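Multicopper oxidase (Uncultured bacterium, PDB 4E9X) probably oxidises substrates at a type 1 copper and passes the electrons to a trinuclear copper cluster, where dioxygen is reduced to water. Local coordinates at residues M8-V13 against L55-H60; P33-H38 against L101-H106; E111-G114 against M118-P121. All coordinates share one frame; numbering follows the deposited sequence. Where two conformers were deposited one is given.

Contact 1. Residues M8-V13 against L55-H60; sequences MTIEEV and LPHTIH. With CU (copper (II) ion), chain D; CU (copper (II) ion), chain K.
With CG anti to its carbonyl carbon (chi1 -59°), the side chain of His-57 leans back toward strand 8-13, and Ile-10, extended at chi2 (176°), brings CD1 to within 3.6 Å of His-57 CB. This is the edge of a type 1 copper site in a cupredoxin domain, where a strand of the beta-sandwich backs the first histidine ligand. Ile-10 crosses the imidazole obliquely: CG2, left anti to the backbone N, lies over one face of the ring, 4.0 Å from His-57 CD2. A branched, apolar residue suits the place because it can cover the ring while offering the copper no competing ligand atom. The ring is held from both nitrogens, ND1 binding the metal and NE2 hydrogen-bonding to Thr-53 OG1, which fixes its rotation. In one of its two deposited conformers, Met-8 meets Ile-59 tip to tip, Met-8 SD lying 3.8 Å from Ile-59 CD1; both also touch Phe-28 of strand 21-28. The long, flexible thioether lets the sulfur reach that far. His-60, at the end of 55-60, turns to a different metal, which it shares with His-204 of the second subunit; His-60 NE2 lies 1.9 Å from that copper.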
loop_
_atom_site.group_PDB
_atom_site.type_symbol
_atom_site.label_atom_id
_atom_site.label_comp_id
_atom_site.label_asym_id
_atom_site.label_seq_id
_atom_site.Cartn_x
_atom_site.Cartn_y
_atom_site.Cartn_z
ATOM N N MET A 8 8.110 32.155 -9.699
ATOM C CA MET A 8 7.193 31.151 -10.221
ATOM C C MET A 8 5.805 31.767 -10.348
ATOM O O MET A 8 5.487 32.696 -9.594
ATOM C CB MET A 8 7.173 29.906 -9.336
ATOM C CG MET A 8 6.341 28.734 -9.869
ATOM S SD MET A 8 6.469 27.334 -8.691
ATOM C CE MET A 8 8.045 27.885 -8.011
ATOM N N THR A 9 5.008 31.322 -11.291
ATOM C CA THR A 9 3.614 31.774 -11.382
ATOM C C THR A 9 2.723 30.513 -11.271
ATOM O O THR A 9 3.214 29.367 -11.295
ATOM C CB THR A 9 3.233 32.477 -12.677
ATOM O OG1 THR A 9 3.353 31.541 -13.772
ATOM C CG2 THR A 9 4.193 33.663 -12.913
ATOM N N ILE A 10 1.451 30.781 -11.083
ATOM C CA ILE A 10 0.414 29.784 -11.032
ATOM C C ILE A 10 -0.583 30.162 -12.131
ATOM O O ILE A 10 -1.033 31.322 -12.074
ATOM C CB ILE A 10 -0.285 29.622 -9.678
ATOM C CG1 ILE A 10 0.692 29.610 -8.506
ATOM C CG2 ILE A 10 -1.101 28.331 -9.659
ATOM C CD1 ILE A 10 0.001 29.556 -7.146
ATOM N N GLU A 11 -0.898 29.288 -13.058
ATOM C CA GLU A 11 -1.646 29.629 -14.270
ATOM C C GLU A 11 -2.822 28.696 -14.477
ATOM O O GLU A 11 -2.717 27.503 -14.151
ATOM C CB GLU A 11 -0.737 29.526 -15.523
ATOM C CG GLU A 11 0.517 30.395 -15.390
ATOM C CD GLU A 11 0.313 31.892 -15.459
ATOM O OE1 GLU A 11 -0.769 32.373 -15.858
ATOM O OE2 GLU A 11 1.283 32.647 -15.079
ATOM N N GLU A 12 -3.918 29.202 -15.063
ATOM C CA GLU A 12 -5.000 28.348 -15.501
ATOM C C GLU A 12 -4.706 27.948 -16.944
ATOM O O GLU A 12 -4.697 28.777 -17.841
ATOM C CB GLU A 12 -6.349 29.092 -15.436
ATOM C CG GLU A 12 -6.710 29.389 -13.993
ATOM C CD GLU A 12 -8.025 30.085 -13.770
ATOM O OE1 GLU A 12 -8.769 30.378 -14.739
ATOM O OE2 GLU A 12 -8.351 30.308 -12.580
ATOM N N VAL A 13 -4.449 26.644 -17.120
ATOM C CA VAL A 13 -4.198 26.098 -18.444
ATOM C C VAL A 13 -4.931 24.778 -18.566
ATOM O O VAL A 13 -5.407 24.200 -17.558
ATOM C CB VAL A 13 -2.684 25.908 -18.743
ATOM C CG1 VAL A 13 -1.949 27.235 -18.717
ATOM C CG2 VAL A 13 -2.027 24.929 -17.749
ATOM N N LEU A 55 -8.330 31.441 -7.989
ATOM C CA LEU A 55 -8.586 30.791 -6.700
ATOM C C LEU A 55 -7.335 30.917 -5.848
ATOM O O LEU A 55 -6.232 31.084 -6.378
ATOM C CB LEU A 55 -8.899 29.316 -6.889
ATOM C CG LEU A 55 -10.218 28.902 -7.535
ATOM C CD1 LEU A 55 -10.421 27.412 -7.589
ATOM C CD2 LEU A 55 -11.369 29.536 -6.737
ATOM N N PRO A 56 -7.458 30.843 -4.517
ATOM C CA PRO A 56 -6.308 30.883 -3.653
ATOM C C PRO A 56 -5.497 29.570 -3.685
ATOM O O PRO A 56 -6.027 28.470 -3.905
ATOM C CB PRO A 56 -6.914 31.078 -2.264
ATOM C CG PRO A 56 -8.348 30.724 -2.395
ATOM C CD PRO A 56 -8.759 30.794 -3.820
ATOM N N HIS A 57 -4.180 29.772 -3.449
ATOM C CA HIS A 57 -3.243 28.636 -3.401
ATOM C C HIS A 57 -2.165 28.914 -2.356
ATOM O O HIS A 57 -2.056 30.046 -1.872
ATOM C CB HIS A 57 -2.544 28.459 -4.773
ATOM C CG HIS A 57 -3.507 28.225 -5.898
ATOM N ND1 HIS A 57 -4.214 27.061 -6.067
ATOM C CD2 HIS A 57 -3.885 29.080 -6.895
ATOM C CE1 HIS A 57 -4.988 27.229 -7.163
ATOM N NE2 HIS A 57 -4.799 28.464 -7.673
ATOM N N THR A 58 -1.321 27.913 -2.109
ATOM C CA THR A 58 -0.042 28.094 -1.426
ATOM C C THR A 58 1.003 27.190 -2.103
ATOM O O THR A 58 0.608 26.451 -3.006
ATOM C CB THR A 58 -0.059 27.717 0.064
ATOM O OG1 THR A 58 -0.443 26.330 0.164
ATOM C CG2 THR A 58 -1.054 28.564 0.870
ATOM N N ILE A 59 2.241 27.238 -1.663
ATOM C CA ILE A 59 3.153 26.139 -2.011
ATOM C C ILE A 59 3.743 25.610 -0.710
ATOM O O ILE A 59 4.372 26.365 0.031
ATOM C CB ILE A 59 4.266 26.559 -2.962
ATOM C CG1 ILE A 59 3.748 27.262 -4.233
ATOM C CG2 ILE A 59 5.093 25.304 -3.347
ATOM C CD1 ILE A 59 4.904 27.537 -5.232
ATOM N N HIS A 60 3.551 24.312 -0.487
ATOM C CA HIS A 60 4.251 23.557 0.531
ATOM C C HIS A 60 5.427 22.797 -0.082
ATOM O O HIS A 60 5.359 22.221 -1.182
ATOM C CB HIS A 60 3.282 22.570 1.198
ATOM C CG HIS A 60 4.002 21.550 2.036
ATOM N ND1 HIS A 60 4.771 21.865 3.140
ATOM C CD2 HIS A 60 4.035 20.192 1.921
ATOM C CE1 HIS A 60 5.291 20.745 3.629
ATOM N NE2 HIS A 60 4.836 19.708 2.923
HETATM CU CU CU D . -4.095 25.308 -5.045
HETATM CU CU CU K . 4.861 18.002 3.663
#

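Contact 2. Residues P33-H38 against L101-H106; sequences PGPLIH and LWYHCH. With CU (copper (II) ion), chain E; CU (copper (II) ion), chain J; CU (copper (II) ion), chain D.
Tyr-103 OH donates a 2.7 Å hydrogen bond to Pro-35 O, arriving in the carbonyl plane on a lone pair with a C=O...donor angle of 126°. The carbonyl oxygen lies at the edge of the phenol ring, in its plane. The hydroxyl is tucked against the Gly-34–Pro-35 peptide, with Tyr-103 OH 3.2 Å from Pro-35 CD; a side chain on Gly-34 would collide with it. With CG between backbone N and carbonyl carbon (chi1 63°), the phenol is directed at 33-38, and the Ile-37 side chain crosses it at about a right angle, Ile-37 CD1 lying 4.0 Å from Tyr-103 CE2. A phenylalanine at Tyr-103 would probably leave Pro-35 O, in this buried setting, without its hydroxyl mate. In the cupredoxin beta-sheet, strands 36-40 and 101-104 lie on the two sides of strand 119-125, so the tyrosine spans from one to the other. Its strand leads into the His-Cys-His sequence of multicopper oxidases: Cys-105 SG binds the type 1 copper at 2.2 Å, while His-104 and His-106 bind two coppers of the cluster shared with the second subunit. His-104 ND1 gives a nearly straight bond (173°) to Cys-105 O, 2.8 Å away, fixing the imidazole as NE2 meets its metal.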
loop_
_atom_site.group_PDB
_atom_site.type_symbol
_atom_site.label_atom_id
_atom_site.label_comp_id
_atom_site.label_asym_id
_atom_site.label_seq_id
_atom_site.Cartn_x
_atom_site.Cartn_y
_atom_site.Cartn_z
ATOM N N PRO A 33 4.014 18.144 -15.063
ATOM C CA PRO A 33 4.530 18.565 -13.761
ATOM C C PRO A 33 5.043 20.023 -13.784
ATOM O O PRO A 33 5.356 20.583 -14.855
ATOM C CB PRO A 33 5.759 17.674 -13.617
ATOM C CG PRO A 33 5.507 16.441 -14.459
ATOM C CD PRO A 33 4.700 16.953 -15.622
ATOM N N GLY A 34 5.041 20.631 -12.618
ATOM C CA GLY A 34 5.610 21.957 -12.459
ATOM C C GLY A 34 7.106 21.915 -12.789
ATOM O O GLY A 34 7.740 20.859 -12.974
ATOM N N PRO A 35 7.720 23.109 -12.853
ATOM C CA PRO A 35 9.166 23.226 -13.133
ATOM C C PRO A 35 10.015 22.427 -12.156
ATOM O O PRO A 35 9.726 22.276 -10.961
ATOM C CB PRO A 35 9.439 24.724 -12.986
ATOM C CG PRO A 35 8.098 25.325 -13.277
ATOM C CD PRO A 35 7.068 24.428 -12.620
ATOM N N LEU A 36 11.099 21.876 -12.710
ATOM C CA LEU A 36 12.087 21.247 -11.869
ATOM C C LEU A 36 12.882 22.317 -11.120
ATOM O O LEU A 36 13.423 23.257 -11.732
ATOM C CB LEU A 36 13.088 20.463 -12.752
ATOM C CG LEU A 36 14.391 19.993 -12.071
ATOM C CD1 LEU A 36 14.139 18.941 -10.983
ATOM C CD2 LEU A 36 15.316 19.391 -13.153
ATOM N N ILE A 37 13.049 22.170 -9.810
ATOM C CA ILE A 37 13.945 23.012 -9.014
ATOM C C ILE A 37 15.066 22.096 -8.555
ATOM O O ILE A 37 14.811 21.070 -7.924
ATOM C CB ILE A 37 13.195 23.700 -7.846
ATOM C CG1 ILE A 37 12.059 24.564 -8.330
ATOM C CG2 ILE A 37 14.218 24.444 -6.988
ATOM C CD1 ILE A 37 11.160 25.111 -7.200
ATOM N N HIS A 38 16.282 22.431 -8.892
ATOM C CA HIS A 38 17.444 21.575 -8.637
ATOM C C HIS A 38 18.486 22.444 -7.954
ATOM O O HIS A 38 18.994 23.400 -8.549
ATOM C CB HIS A 38 17.939 20.973 -9.964
ATOM C CG HIS A 38 18.936 19.893 -9.787
ATOM N ND1 HIS A 38 19.622 19.319 -10.856
ATOM C CD2 HIS A 38 19.367 19.191 -8.692
ATOM C CE1 HIS A 38 20.407 18.346 -10.391
ATOM N NE2 HIS A 38 20.301 18.246 -9.115
ATOM N N LEU A 101 12.893 15.601 -3.141
ATOM C CA LEU A 101 11.770 16.268 -2.483
ATOM C C LEU A 101 10.767 16.708 -3.535
ATOM O O LEU A 101 10.948 16.444 -4.749
ATOM C CB LEU A 101 12.267 17.500 -1.687
ATOM C CG LEU A 101 13.538 17.255 -0.862
ATOM C CD1 LEU A 101 13.872 18.503 -0.036
ATOM C CD2 LEU A 101 13.431 16.066 0.048
ATOM N N TRP A 102 9.696 17.373 -3.120
ATOM C CA TRP A 102 8.737 17.883 -4.118
ATOM C C TRP A 102 7.979 19.042 -3.511
ATOM O O TRP A 102 8.156 19.345 -2.343
ATOM C CB TRP A 102 7.830 16.793 -4.615
ATOM C CG TRP A 102 6.885 16.084 -3.682
ATOM C CD1 TRP A 102 7.184 15.434 -2.527
ATOM C CD2 TRP A 102 5.470 15.948 -3.896
ATOM N NE1 TRP A 102 6.007 14.898 -1.998
ATOM C CE2 TRP A 102 4.953 15.201 -2.813
ATOM C CE3 TRP A 102 4.568 16.371 -4.896
ATOM C CZ2 TRP A 102 3.589 14.898 -2.724
ATOM C CZ3 TRP A 102 3.224 16.071 -4.803
ATOM C CH2 TRP A 102 2.731 15.330 -3.704
ATOM N N TYR A 103 7.157 19.682 -4.314
ATOM C CA TYR A 103 6.444 20.854 -3.818
ATOM C C TYR A 103 5.027 20.737 -4.388
ATOM O O TYR A 103 4.815 20.172 -5.480
ATOM C CB TYR A 103 7.161 22.195 -4.152
ATOM C CG TYR A 103 7.246 22.436 -5.657
ATOM C CD1 TYR A 103 6.226 23.079 -6.353
ATOM C CD2 TYR A 103 8.361 22.006 -6.370
ATOM C CE1 TYR A 103 6.310 23.291 -7.727
ATOM C CE2 TYR A 103 8.470 22.199 -7.762
ATOM C CZ TYR A 103 7.448 22.827 -8.401
ATOM O OH TYR A 103 7.483 23.051 -9.775
ATOM N N HIS A 104 4.039 21.296 -3.687
ATOM C CA HIS A 104 2.667 21.183 -4.154
ATOM C C HIS A 104 1.779 22.188 -3.424
ATOM O O HIS A 104 2.139 22.610 -2.308
ATOM C CB HIS A 104 2.095 19.768 -3.948
ATOM C CG HIS A 104 2.104 19.189 -2.560
ATOM N ND1 HIS A 104 1.190 19.501 -1.590
ATOM C CD2 HIS A 104 2.951 18.292 -2.000
ATOM C CE1 HIS A 104 1.482 18.805 -0.474
ATOM N NE2 HIS A 104 2.536 18.046 -0.698
ATOM N N CYS A 105 0.636 22.504 -4.002
ATOM C CA CYS A 105 -0.291 23.383 -3.260
ATOM C C CYS A 105 -0.727 22.692 -1.982
ATOM O O CYS A 105 -0.804 21.470 -1.913
ATOM C CB CYS A 105 -1.491 23.673 -4.183
ATOM S SG CYS A 105 -2.603 24.905 -3.459
ATOM N N HIS A 106 -1.086 23.486 -0.969
ATOM C CA HIS A 106 -1.671 22.933 0.243
ATOM C C HIS A 106 -3.029 23.551 0.594
ATOM O O HIS A 106 -3.481 23.450 1.734
ATOM C CB HIS A 106 -0.680 23.057 1.420
ATOM C CG HIS A 106 -0.636 21.853 2.303
ATOM N ND1 HIS A 106 -1.685 21.518 3.124
ATOM C CD2 HIS A 106 0.325 20.921 2.516
ATOM C CE1 HIS A 106 -1.375 20.420 3.780
ATOM N NE2 HIS A 106 -0.161 20.027 3.448
HETATM CU CU CU E . 3.222 16.560 0.400
HETATM CU CU CU J . 0.853 18.407 4.224
HETATM CU CU CU D . -4.095 25.308 -5.045
#

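Contact 3. Residues E111-G114 against M118-P121; sequences EHVG and MWGP. With CU (copper (II) ion), chain D.
The backbone leaves helix 109-115 and turns into strand 119-125 within a few residues, bringing the CA atoms of Val-113 and Met-118 to 5.2 Å and letting Met-118 N donate a long hydrogen bond of 3.3 Å to His-112 O, with an N-H...O angle of 159°. Beyond this bond His-112 and Met-118 run side by side, pointing the same way, and both end on one copper. The imidazole binds through ND1, 2.0 Å from the metal, whereas Met-118 SD stands at 2.8 Å, a much longer bond. The sulfur approaches the ring obliquely, 3.6 Å from His-112 ND1. Met-118 SD is placed by chi1 (-58°, CG anti to the carbonyl carbon) and a near-extended chi2; the bend at chi3 (68°) then turns CE. Histidine supplies a firm nitrogen ligand here; methionine supplies a soft, uncharged sulfur on a flexible chain, suited to a weak axial bond. Phe-26 lies against both ligands, helping to enclose them in apolar surroundings.

One residue further along each segment, Val-113, compact and branched, fits against the indole, setting CG1 4.0 Å from Trp-119 CD1. The polar edge of the indole meets Val-113 through a water: it accepts from Trp-119 NE1 at 3.0 Å and donates to Val-113 O at 2.7 Å. One buried N-H and one main-chain carbonyl are thus satisfied together. A broad indole with a single donor fits this place, since its remaining surface can pack on Trp-102 and His-104 of strand 101-104. The segment from Cys-105 through the short helix with His-112 to Met-118, just ahead of strand 119-125, is the Cys-His-Met ligand loop of a type 1 copper centre, as in other cupredoxins, and His-57 adds the remaining ligand from elsewhere in the domain.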
loop_
_atom_site.group_PDB
_atom_site.type_symbol
_atom_site.label_atom_id
_atom_site.label_comp_id
_atom_site.label_asym_id
_atom_site.label_seq_id
_atom_site.Cartn_x
_atom_site.Cartn_y
_atom_site.Cartn_z
ATOM N N GLU A 111 -8.553 18.335 -4.261
ATOM C CA GLU A 111 -8.770 18.703 -5.649
ATOM C C GLU A 111 -7.501 19.221 -6.282
ATOM O O GLU A 111 -7.111 18.801 -7.396
ATOM C CB GLU A 111 -9.888 19.769 -5.755
ATOM C CG GLU A 111 -10.117 20.164 -7.210
ATOM C CD GLU A 111 -10.902 21.422 -7.480
ATOM O OE1 GLU A 111 -11.482 21.995 -6.537
ATOM O OE2 GLU A 111 -10.898 21.824 -8.687
ATOM N N HIS A 112 -6.814 20.203 -5.648
ATOM C CA HIS A 112 -5.724 20.890 -6.325
ATOM C C HIS A 112 -4.550 19.949 -6.597
ATOM O O HIS A 112 -3.951 20.025 -7.674
ATOM C CB HIS A 112 -5.307 22.136 -5.506
ATOM C CG HIS A 112 -6.309 23.258 -5.583
ATOM N ND1 HIS A 112 -5.940 24.563 -5.261
ATOM C CD2 HIS A 112 -7.633 23.242 -5.887
ATOM C CE1 HIS A 112 -7.018 25.328 -5.389
ATOM N NE2 HIS A 112 -8.034 24.563 -5.759
ATOM N N VAL A 113 -4.200 19.121 -5.598
ATOM C CA VAL A 113 -3.121 18.161 -5.761
ATOM C C VAL A 113 -3.674 16.911 -6.413
ATOM O O VAL A 113 -3.025 16.328 -7.288
ATOM C CB VAL A 113 -2.392 17.843 -4.436
ATOM C CG1 VAL A 113 -1.296 16.824 -4.651
ATOM C CG2 VAL A 113 -1.840 19.157 -3.854
ATOM N N GLY A 114 -4.886 16.505 -6.067
ATOM C CA GLY A 114 -5.422 15.236 -6.609
ATOM C C GLY A 114 -5.704 15.303 -8.112
ATOM O O GLY A 114 -5.406 14.315 -8.822
ATOM N N MET A 118 -1.139 20.503 -9.293
ATOM C CA MET A 118 -0.327 21.501 -8.560
ATOM C C MET A 118 0.810 20.862 -7.803
ATOM O O MET A 118 0.850 20.811 -6.563
ATOM C CB MET A 118 -1.254 22.252 -7.577
ATOM C CG MET A 118 -2.428 22.924 -8.342
ATOM S SD MET A 118 -3.038 24.366 -7.424
ATOM C CE MET A 118 -1.648 25.506 -7.577
ATOM N N TRP A 119 1.836 20.427 -8.567
ATOM C CA TRP A 119 2.974 19.759 -7.938
ATOM C C TRP A 119 4.125 19.722 -8.929
ATOM O O TRP A 119 3.945 19.804 -10.169
ATOM C CB TRP A 119 2.600 18.312 -7.558
ATOM C CG TRP A 119 1.679 17.548 -8.459
ATOM C CD1 TRP A 119 0.337 17.371 -8.294
ATOM C CD2 TRP A 119 2.039 16.853 -9.666
ATOM N NE1 TRP A 119 -0.163 16.614 -9.315
ATOM C CE2 TRP A 119 0.848 16.256 -10.191
ATOM C CE3 TRP A 119 3.271 16.650 -10.342
ATOM C CZ2 TRP A 119 0.821 15.486 -11.376
ATOM C CZ3 TRP A 119 3.248 15.887 -11.518
ATOM C CH2 TRP A 119 2.056 15.329 -11.994
ATOM N N GLY A 120 5.323 19.613 -8.390
ATOM C CA GLY A 120 6.531 19.480 -9.184
ATOM C C GLY A 120 7.660 18.998 -8.298
ATOM O O GLY A 120 7.498 18.854 -7.099
ATOM N N PRO A 121 8.804 18.657 -8.930
ATOM C CA PRO A 121 9.928 18.062 -8.210
ATOM C C PRO A 121 10.953 19.066 -7.695
ATOM O O PRO A 121 11.229 20.057 -8.396
ATOM C CB PRO A 121 10.558 17.133 -9.286
ATOM C CG PRO A 121 10.324 17.943 -10.581
ATOM C CD PRO A 121 9.005 18.704 -10.405
HETATM CU CU CU D . -4.095 25.308 -5.045
HETATM O O HOH W 1 -3.046 16.413 -10.025
#

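In the fold
All three contacts converge on the type 1 copper: contact 1 gives His-57, contact 2 Cys-105, and contact 3 His-112 and Met-118. Their centres lie 8 to 11 Å apart. Between contacts 1 and 3, Ile-10 CG2 packs 3.6 Å from Met-118 CE, so the strand that backs His-57 also touches the axial ligand. Contacts 2 and 3 share a sheet, where Tyr-103 N and Gly-120 O, 2.9 Å apart, probably hydrogen-bond. His-60 N and His-104 O, also 2.9 Å apart, probably join contacts 1 and 2. His-60, His-104 and His-106 reach the interfacial copper cluster and border the bound oxygen molecule, consistent with electron transfer from the type 1 site through Cys-105 and its flanking histidines.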